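Local coordinates for Sodium/calcium exchanger membrane region domain-containing protein (PDB 4KPP), which probably exchanges protons for calcium ions across the membrane, as a member of the sodium/calcium exchanger superfamily, at residues A[75-79]-A[284-289]; A[80-85]-A[224-229]; A[347-351]-A[363-367]. All coordinates share one frame; numbering follows the deposited sequence.

Interaction 1. Residues A[75-79]-A[284-289]; sequences VLPEY and NQWTLL
Y79 reaches from the start of helix 76-91 to N284, Q285, L288 and L289, which lie on both sides of the break between helices 271-285 and 288-299, a break consistent with the interrupted membrane helices of sodium/calcium exchangers. Here the ring is a knob in a hole made by those four residues. Y79 OH donates a very short hydrogen bond of 2.5 Å to N284 OD1, which lies at the ring edge near its plane, although ring and amide planes are turned 37° apart. N284 brings its amide there with CG set between backbone N and carbonyl carbon (chi1 76°). L289 CG sits over one face of the Y79 ring, 4.0 Å from its centroid and 15° off the normal, a CH-pi contact. L288 CD2 packs obliquely at 3.7 Å from Y79 CE2. Beside the tyrosine, V75 CG1 lies 3.7 Å from Q285 NE2, and E78 CG lies 3.7 Å from Q285 OE1. Q285 NE2 is itself hydrogen-bonded to S281 OG and E255 OE2, two bonds that fix the rotation of this buried amide. E255 belongs to helix 242-267, which also packs against V75 and E78. At the helix break, N284 O accepts from T287 N at 3.2 Å and from L289 N at 3.0 Å.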
loop_
_atom_site.group_PDB
_atom_site.type_symbol
_atom_site.label_atom_id
_atom_site.label_comp_id
_atom_site.label_asym_id
_atom_site.label_seq_id
_atom_site.Cartn_x
_atom_site.Cartn_y
_atom_site.Cartn_z
ATOM N N VAL A 75 0.987 1.587 5.523
ATOM C CA VAL A 75 1.903 1.162 4.464
ATOM C C VAL A 75 3.120 2.076 4.351
ATOM O O VAL A 75 3.718 2.212 3.288
ATOM C CB VAL A 75 1.193 1.040 3.098
ATOM C CG1 VAL A 75 0.159 -0.074 3.141
ATOM C CG2 VAL A 75 0.546 2.362 2.698
ATOM N N LEU A 76 3.477 2.699 5.468
ATOM C CA LEU A 76 4.676 3.528 5.548
ATOM C C LEU A 76 5.974 2.803 5.143
ATOM O O LEU A 76 6.829 3.410 4.496
ATOM C CB LEU A 76 4.808 4.145 6.946
ATOM C CG LEU A 76 5.074 5.649 7.013
ATOM C CD1 LEU A 76 4.116 6.413 6.106
ATOM C CD2 LEU A 76 4.964 6.148 8.450
ATOM N N PRO A 77 6.139 1.519 5.527
ATOM C CA PRO A 77 7.343 0.823 5.058
ATOM C C PRO A 77 7.471 0.792 3.534
ATOM O O PRO A 77 8.586 0.812 3.015
ATOM C CB PRO A 77 7.147 -0.596 5.592
ATOM C CG PRO A 77 6.354 -0.417 6.824
ATOM C CD PRO A 77 5.423 0.723 6.545
ATOM N N GLU A 78 6.348 0.752 2.827
ATOM C CA GLU A 78 6.400 0.753 1.372
ATOM C C GLU A 78 6.901 2.095 0.844
ATOM O O GLU A 78 7.692 2.144 -0.100
ATOM C CB GLU A 78 5.038 0.409 0.766
ATOM C CG GLU A 78 4.941 0.678 -0.734
ATOM C CD GLU A 78 6.009 -0.049 -1.550
ATOM O OE1 GLU A 78 6.350 0.438 -2.651
ATOM O OE2 GLU A 78 6.499 -1.108 -1.105
ATOM N N TYR A 79 6.442 3.180 1.456
ATOM C CA TYR A 79 6.891 4.509 1.062
ATOM C C TYR A 79 8.370 4.701 1.363
ATOM O O TYR A 79 9.086 5.350 0.601
ATOM C CB TYR A 79 6.055 5.597 1.744
ATOM C CG TYR A 79 4.709 5.800 1.095
ATOM C CD1 TYR A 79 3.680 4.887 1.289
ATOM C CD2 TYR A 79 4.468 6.899 0.281
ATOM C CE1 TYR A 79 2.450 5.062 0.690
ATOM C CE2 TYR A 79 3.240 7.086 -0.320
ATOM C CZ TYR A 79 2.234 6.165 -0.111
ATOM O OH TYR A 79 1.008 6.340 -0.707
ATOM N N ASN A 284 -3.873 5.351 -2.125
ATOM C CA ASN A 284 -2.653 6.123 -1.867
ATOM C C ASN A 284 -1.429 5.579 -2.604
ATOM O O ASN A 284 -0.592 6.347 -3.084
ATOM C CB ASN A 284 -2.373 6.317 -0.363
ATOM C CG ASN A 284 -1.815 5.076 0.310
ATOM O OD1 ASN A 284 -0.656 4.712 0.109
ATOM N ND2 ASN A 284 -2.628 4.441 1.146
ATOM N N GLN A 285 -1.337 4.257 -2.711
ATOM C CA GLN A 285 -0.205 3.645 -3.398
ATOM C C GLN A 285 -0.277 3.862 -4.909
ATOM O O GLN A 285 0.730 3.759 -5.612
ATOM C CB GLN A 285 -0.088 2.158 -3.049
ATOM C CG GLN A 285 0.313 1.927 -1.596
ATOM C CD GLN A 285 0.471 0.464 -1.243
ATOM O OE1 GLN A 285 1.446 -0.176 -1.629
ATOM N NE2 GLN A 285 -0.488 -0.072 -0.495
ATOM N N TRP A 286 -1.469 4.183 -5.396
ATOM C CA TRP A 286 -1.681 4.392 -6.822
ATOM C C TRP A 286 -1.825 5.883 -7.120
ATOM O O TRP A 286 -2.170 6.273 -8.234
ATOM C CB TRP A 286 -2.910 3.602 -7.285
ATOM C CG TRP A 286 -3.071 3.445 -8.770
ATOM C CD1 TRP A 286 -4.216 3.642 -9.489
ATOM C CD2 TRP A 286 -2.069 3.044 -9.717
ATOM N NE1 TRP A 286 -3.990 3.395 -10.819
ATOM C CE2 TRP A 286 -2.681 3.028 -10.988
ATOM C CE3 TRP A 286 -0.716 2.701 -9.618
ATOM C CZ2 TRP A 286 -1.988 2.683 -12.146
ATOM C CZ3 TRP A 286 -0.030 2.361 -10.771
ATOM C CH2 TRP A 286 -0.667 2.353 -12.017
ATOM N N THR A 287 -1.551 6.708 -6.113
ATOM C CA THR A 287 -1.570 8.164 -6.260
ATOM C C THR A 287 -0.365 8.815 -5.580
ATOM O O THR A 287 0.599 9.195 -6.245
ATOM C CB THR A 287 -2.872 8.797 -5.701
ATOM O OG1 THR A 287 -3.082 8.374 -4.347
ATOM C CG2 THR A 287 -4.078 8.401 -6.552
ATOM N N LEU A 288 -0.430 8.931 -4.255
ATOM C CA LEU A 288 0.631 9.562 -3.469
ATOM C C LEU A 288 1.999 8.909 -3.676
ATOM O O LEU A 288 3.018 9.598 -3.747
ATOM C CB LEU A 288 0.271 9.561 -1.979
ATOM C CG LEU A 288 1.273 10.254 -1.049
ATOM C CD1 LEU A 288 1.288 11.764 -1.277
ATOM C CD2 LEU A 288 0.985 9.929 0.409
ATOM N N LEU A 289 2.013 7.582 -3.773
ATOM C CA LEU A 289 3.255 6.836 -3.934
ATOM C C LEU A 289 3.962 7.206 -5.234
ATOM O O LEU A 289 5.174 7.420 -5.249
ATOM C CB LEU A 289 2.982 5.331 -3.912
ATOM C CG LEU A 289 3.977 4.432 -3.169
ATOM C CD1 LEU A 289 4.001 3.032 -3.776
ATOM C CD2 LEU A 289 5.382 5.022 -3.117
#

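Interaction 2. Residues A[80-85]-A[224-229]; sequences AVDGYF and VEAFSE
Y84 lies against E225 and S228 where helices 76-91 and 224-237 meet steeply; the axes of the two short segments pass 9.5 Å apart at a crossing angle of -74°. The crossing joins a helix from each of the two sodium/calcium exchanger regions, 31-182 and 208-357, and is structural packing away from the calcium site. A chi1 of 169° sets Y84 CG opposite the backbone N and sends the ring toward the other helix. There E225 CA lies over one face of the ring in a CH-pi contact, 4.1 Å from the centroid of the Y84 ring, while the extended side chain of E225 runs past with CG 3.5 Å from Y84 CE1. S228 CB approaches obliquely, 3.6 Å from Y84 CD2. The S228 hydroxyl is turned back on its own helix: chi1 of -54° places OG opposite the carbonyl carbon, and S228 OG donates to V224 O at 2.6 Å. S228 N binds the same V224 O from the opposite face of the carbonyl plane; the buried hydroxyl is thus satisfied within its own helix. One turn earlier, V224 CG1 meets A80 CB at 3.6 Å and V81 CG2 at 3.8 Å. Around this crossing, V81 and F85 also pack on helices 96-127 and 242-267, and F227 reaches helices 32-60 and 242-267.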
loop_
_atom_site.group_PDB
_atom_site.type_symbol
_atom_site.label_atom_id
_atom_site.label_comp_id
_atom_site.label_asym_id
_atom_site.label_seq_id
_atom_site.Cartn_x
_atom_site.Cartn_y
_atom_site.Cartn_z
ATOM N N ALA A 80 8.826 4.123 2.469
ATOM C CA ALA A 80 10.214 4.278 2.887
ATOM C C ALA A 80 11.166 3.465 2.016
ATOM O O ALA A 80 12.230 3.950 1.637
ATOM C CB ALA A 80 10.371 3.902 4.348
ATOM N N VAL A 81 10.778 2.232 1.704
ATOM C CA VAL A 81 11.582 1.373 0.839
ATOM C C VAL A 81 11.599 1.891 -0.598
ATOM O O VAL A 81 12.661 1.998 -1.215
ATOM C CB VAL A 81 11.084 -0.090 0.859
ATOM C CG1 VAL A 81 11.785 -0.913 -0.218
ATOM C CG2 VAL A 81 11.298 -0.709 2.235
ATOM N N ASP A 82 10.426 2.220 -1.130
ATOM C CA ASP A 82 10.347 2.743 -2.487
ATOM C C ASP A 82 10.992 4.122 -2.552
ATOM O O ASP A 82 11.604 4.487 -3.556
ATOM C CB ASP A 82 8.896 2.823 -2.955
ATOM C CG ASP A 82 8.773 2.824 -4.466
ATOM O OD1 ASP A 82 9.818 2.829 -5.155
ATOM O OD2 ASP A 82 7.628 2.828 -4.966
ATOM N N GLY A 83 10.852 4.879 -1.469
ATOM C CA GLY A 83 11.479 6.181 -1.357
ATOM C C GLY A 83 12.991 6.083 -1.385
ATOM O O GLY A 83 13.661 6.939 -1.966
ATOM N N TYR A 84 13.532 5.042 -0.757
ATOM C CA TYR A 84 14.973 4.822 -0.766
ATOM C C TYR A 84 15.477 4.581 -2.181
ATOM O O TYR A 84 16.499 5.127 -2.585
ATOM C CB TYR A 84 15.366 3.643 0.134
ATOM C CG TYR A 84 16.811 3.220 -0.047
ATOM C CD1 TYR A 84 17.842 3.926 0.560
ATOM C CD2 TYR A 84 17.145 2.124 -0.834
ATOM C CE1 TYR A 84 19.163 3.553 0.391
ATOM C CE2 TYR A 84 18.464 1.745 -1.009
ATOM C CZ TYR A 84 19.466 2.462 -0.393
ATOM O OH TYR A 84 20.777 2.090 -0.564
ATOM N N PHE A 85 14.759 3.743 -2.921
ATOM C CA PHE A 85 15.086 3.457 -4.315
ATOM C C PHE A 85 15.045 4.721 -5.169
ATOM O O PHE A 85 15.898 4.927 -6.029
ATOM C CB PHE A 85 14.107 2.433 -4.890
ATOM C CG PHE A 85 14.311 1.040 -4.376
ATOM C CD1 PHE A 85 15.584 0.564 -4.128
ATOM C CD2 PHE A 85 13.229 0.208 -4.146
ATOM C CE1 PHE A 85 15.779 -0.713 -3.663
ATOM C CE2 PHE A 85 13.417 -1.077 -3.676
ATOM C CZ PHE A 85 14.693 -1.537 -3.435
ATOM N N VAL A 224 15.599 0.776 6.415
ATOM C CA VAL A 224 15.252 0.551 5.008
ATOM C C VAL A 224 16.442 0.390 4.068
ATOM O O VAL A 224 16.403 -0.437 3.163
ATOM C CB VAL A 224 14.307 1.639 4.446
ATOM C CG1 VAL A 224 12.881 1.388 4.911
ATOM C CG2 VAL A 224 14.790 3.034 4.833
ATOM N N GLU A 225 17.488 1.181 4.276
ATOM C CA GLU A 225 18.678 1.082 3.439
ATOM C C GLU A 225 19.317 -0.294 3.568
ATOM O O GLU A 225 19.592 -0.953 2.570
ATOM C CB GLU A 225 19.691 2.170 3.796
ATOM C CG GLU A 225 21.004 2.065 3.033
ATOM C CD GLU A 225 21.971 3.186 3.367
ATOM O OE1 GLU A 225 21.719 3.925 4.343
ATOM O OE2 GLU A 225 22.984 3.329 2.652
ATOM N N ALA A 226 19.542 -0.727 4.803
ATOM C CA ALA A 226 20.155 -2.025 5.041
ATOM C C ALA A 226 19.267 -3.150 4.524
ATOM O O ALA A 226 19.756 -4.126 3.958
ATOM C CB ALA A 226 20.446 -2.211 6.514
ATOM N N PHE A 227 17.959 -3.010 4.716
ATOM C CA PHE A 227 17.026 -4.009 4.215
ATOM C C PHE A 227 17.015 -4.051 2.687
ATOM O O PHE A 227 16.991 -5.129 2.097
ATOM C CB PHE A 227 15.616 -3.768 4.761
ATOM C CG PHE A 227 14.576 -4.675 4.164
ATOM C CD1 PHE A 227 14.536 -6.020 4.500
ATOM C CD2 PHE A 227 13.650 -4.187 3.255
ATOM C CE1 PHE A 227 13.582 -6.862 3.942
ATOM C CE2 PHE A 227 12.697 -5.020 2.694
ATOM C CZ PHE A 227 12.662 -6.359 3.038
ATOM N N SER A 228 17.040 -2.879 2.054
ATOM C CA SER A 228 16.992 -2.791 0.594
ATOM C C SER A 228 18.299 -3.261 -0.039
ATOM O O SER A 228 18.290 -4.031 -1.000
ATOM C CB SER A 228 16.678 -1.362 0.136
ATOM O OG SER A 228 15.492 -0.868 0.739
ATOM N N GLU A 229 19.420 -2.790 0.501
ATOM C CA GLU A 229 20.730 -3.204 0.016
ATOM C C GLU A 229 21.021 -4.650 0.391
ATOM O O GLU A 229 21.730 -5.353 -0.329
ATOM C CB GLU A 229 21.832 -2.285 0.551
ATOM C CG GLU A 229 21.717 -0.835 0.093
ATOM C CD GLU A 229 21.801 -0.674 -1.421
ATOM O OE1 GLU A 229 22.379 -1.552 -2.094
ATOM O OE2 GLU A 229 21.287 0.343 -1.938
#

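Interaction 3. Residues A[347-351]-A[363-367]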
loop_
_atom_site.group_PDB
_atom_site.type_symbol
_atom_site.label_atom_id
_atom_site.label_comp_id
_atom_site.label_asym_id
_atom_site.label_seq_id
_atom_site.Cartn_x
_atom_site.Cartn_y
_atom_site.Cartn_z
ATOM N N LEU A 347 -4.988 -14.191 -12.676
ATOM C CA LEU A 347 -4.407 -13.271 -13.651
ATOM C C LEU A 347 -3.102 -12.649 -13.154
ATOM O O LEU A 347 -2.235 -12.284 -13.950
ATOM C CB LEU A 347 -5.413 -12.184 -14.031
ATOM C CG LEU A 347 -6.573 -12.646 -14.915
ATOM C CD1 LEU A 347 -7.586 -11.530 -15.117
ATOM C CD2 LEU A 347 -6.052 -13.145 -16.253
ATOM N N PHE A 348 -2.969 -12.538 -11.835
ATOM C CA PHE A 348 -1.746 -12.028 -11.226
ATOM C C PHE A 348 -0.621 -13.058 -11.280
ATOM O O PHE A 348 0.438 -12.799 -11.852
ATOM C CB PHE A 348 -1.996 -11.605 -9.775
ATOM C CG PHE A 348 -0.743 -11.239 -9.028
ATOM C CD1 PHE A 348 -0.167 -9.987 -9.185
ATOM C CD2 PHE A 348 -0.137 -12.151 -8.172
ATOM C CE1 PHE A 348 0.989 -9.652 -8.504
ATOM C CE2 PHE A 348 1.019 -11.820 -7.486
ATOM C CZ PHE A 348 1.583 -10.569 -7.653
ATOM N N ILE A 349 -0.855 -14.224 -10.683
ATOM C CA ILE A 349 0.184 -15.247 -10.568
ATOM C C ILE A 349 0.615 -15.832 -11.912
ATOM O O ILE A 349 1.751 -16.277 -12.059
ATOM C CB ILE A 349 -0.222 -16.387 -9.599
ATOM C CG1 ILE A 349 -1.587 -16.970 -9.979
ATOM C CG2 ILE A 349 -0.221 -15.887 -8.160
ATOM C CD1 ILE A 349 -1.515 -18.228 -10.825
ATOM N N VAL A 350 -0.291 -15.834 -12.884
ATOM C CA VAL A 350 0.041 -16.310 -14.223
ATOM C C VAL A 350 1.149 -15.454 -14.832
ATOM O O VAL A 350 2.094 -15.978 -15.426
ATOM C CB VAL A 350 -1.196 -16.329 -15.151
ATOM C CG1 VAL A 350 -0.777 -16.327 -16.610
ATOM C CG2 VAL A 350 -2.070 -17.538 -14.847
ATOM N N GLN A 351 1.039 -14.140 -14.657
ATOM C CA GLN A 351 2.033 -13.205 -15.174
ATOM C C GLN A 351 3.359 -13.389 -14.455
ATOM O O GLN A 351 4.431 -13.211 -15.038
ATOM C CB GLN A 351 1.546 -11.761 -15.014
ATOM C CG GLN A 351 2.415 -10.719 -15.716
ATOM C CD GLN A 351 3.450 -10.089 -14.800
ATOM O OE1 GLN A 351 3.152 -9.721 -13.661
ATOM N NE2 GLN A 351 4.675 -9.963 -15.295
ATOM N N ILE A 363 -1.693 -10.207 -20.762
ATOM C CA ILE A 363 -2.434 -9.997 -19.523
ATOM C C ILE A 363 -2.987 -8.573 -19.443
ATOM O O ILE A 363 -4.093 -8.359 -18.948
ATOM C CB ILE A 363 -1.572 -10.308 -18.279
ATOM C CG1 ILE A 363 -1.022 -11.733 -18.355
ATOM C CG2 ILE A 363 -2.385 -10.144 -17.007
ATOM C CD1 ILE A 363 -2.091 -12.796 -18.388
ATOM N N SER A 364 -2.220 -7.604 -19.940
ATOM C CA SER A 364 -2.702 -6.227 -20.032
ATOM C C SER A 364 -3.970 -6.163 -20.875
ATOM O O SER A 364 -4.965 -5.564 -20.466
ATOM C CB SER A 364 -1.642 -5.302 -20.636
ATOM O OG SER A 364 -0.515 -5.174 -19.790
ATOM N N ALA A 365 -3.924 -6.785 -22.051
ATOM C CA ALA A 365 -5.071 -6.824 -22.954
ATOM C C ALA A 365 -6.279 -7.490 -22.302
ATOM O O ALA A 365 -7.406 -7.014 -22.431
ATOM C CB ALA A 365 -4.706 -7.537 -24.250
ATOM N N ILE A 366 -6.037 -8.590 -21.594
ATOM C CA ILE A 366 -7.113 -9.326 -20.936
ATOM C C ILE A 366 -7.785 -8.502 -19.834
ATOM O O ILE A 366 -9.013 -8.450 -19.755
ATOM C CB ILE A 366 -6.614 -10.683 -20.384
ATOM C CG1 ILE A 366 -6.179 -11.589 -21.540
ATOM C CG2 ILE A 366 -7.697 -11.365 -19.565
ATOM C CD1 ILE A 366 -5.767 -12.983 -21.120
ATOM N N TYR A 367 -6.979 -7.854 -18.996
ATOM C CA TYR A 367 -7.491 -6.956 -17.965
ATOM C C TYR A 367 -8.428 -5.918 -18.566
ATOM O O TYR A 367 -9.550 -5.733 -18.101
ATOM C CB TYR A 367 -6.339 -6.230 -17.273
ATOM C CG TYR A 367 -5.662 -7.001 -16.165
ATOM C CD1 TYR A 367 -6.392 -7.785 -15.281
ATOM C CD2 TYR A 367 -4.288 -6.931 -15.995
ATOM C CE1 TYR A 367 -5.768 -8.481 -14.260
ATOM C CE2 TYR A 367 -3.656 -7.619 -14.983
ATOM C CZ TYR A 367 -4.398 -8.394 -14.118
ATOM O OH TYR A 367 -3.757 -9.078 -13.112
#
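I363 faces L347, V350 and Q351 across an antiparallel helical hairpin, in which helix 338-353 turns within a few residues into helix 357-377. The segment axes run at 169° and come no closer than 11.2 Å, a wide spacing bridged by bulky side chains. I363 divides its branches between partners: CG2, opposite the backbone N, lies 3.7 Å from L347 O, whereas CD1 extends to 4.2 Å from V350 CG1. I363 CG1 is also 4.2 Å from Q351 CB, before the glutamine chain swings away so that its OE1 is hydrogen-bonded to R109 of helix 96-127. One turn on, I366 adds a peripheral touch, its CG2 4.1 Å from L347 CD2. Y367 follows, and its side chain slides past that of L347 in the opposite direction. With Y367 CG opposite the carbonyl carbon (chi1 -83°), the ring reaches back to helix 338-353: CE1 is 3.7 Å from L347 CD1, and OH is 3.6 Å from L347 CB. No hydrogen bond joins the two segments, so apolar packing carries the contact. L319 and Q323 of helix 311-331 touch Y367, L319 also meets S364 and Q351, and F348 packs on helix 96-127.

Overall arrangement
Interactions 1 and 2 share helix 76-91, using successive parts of it; their centres are about 14 Å apart and they touch where L289 CD2 packs 3.6 Å from D82 OD2. The centre of interaction 1 is the most central, about 5 Å from the centre of the chain, against about 15 Å and 20 Å for the centres of interactions 2 and 3. Residues 347-351 and 363-367 form a separate contact, with nearest atoms about 11 Å from interaction 1 and about 15 Å from interaction 2. Interaction 3 is the one that lies near the calcium site: the L347 side chain is about 13 Å from the ion and about 9 Å from that of E340, a calcium-binding residue on the same helix. Interactions 1 and 2 lie away from that site.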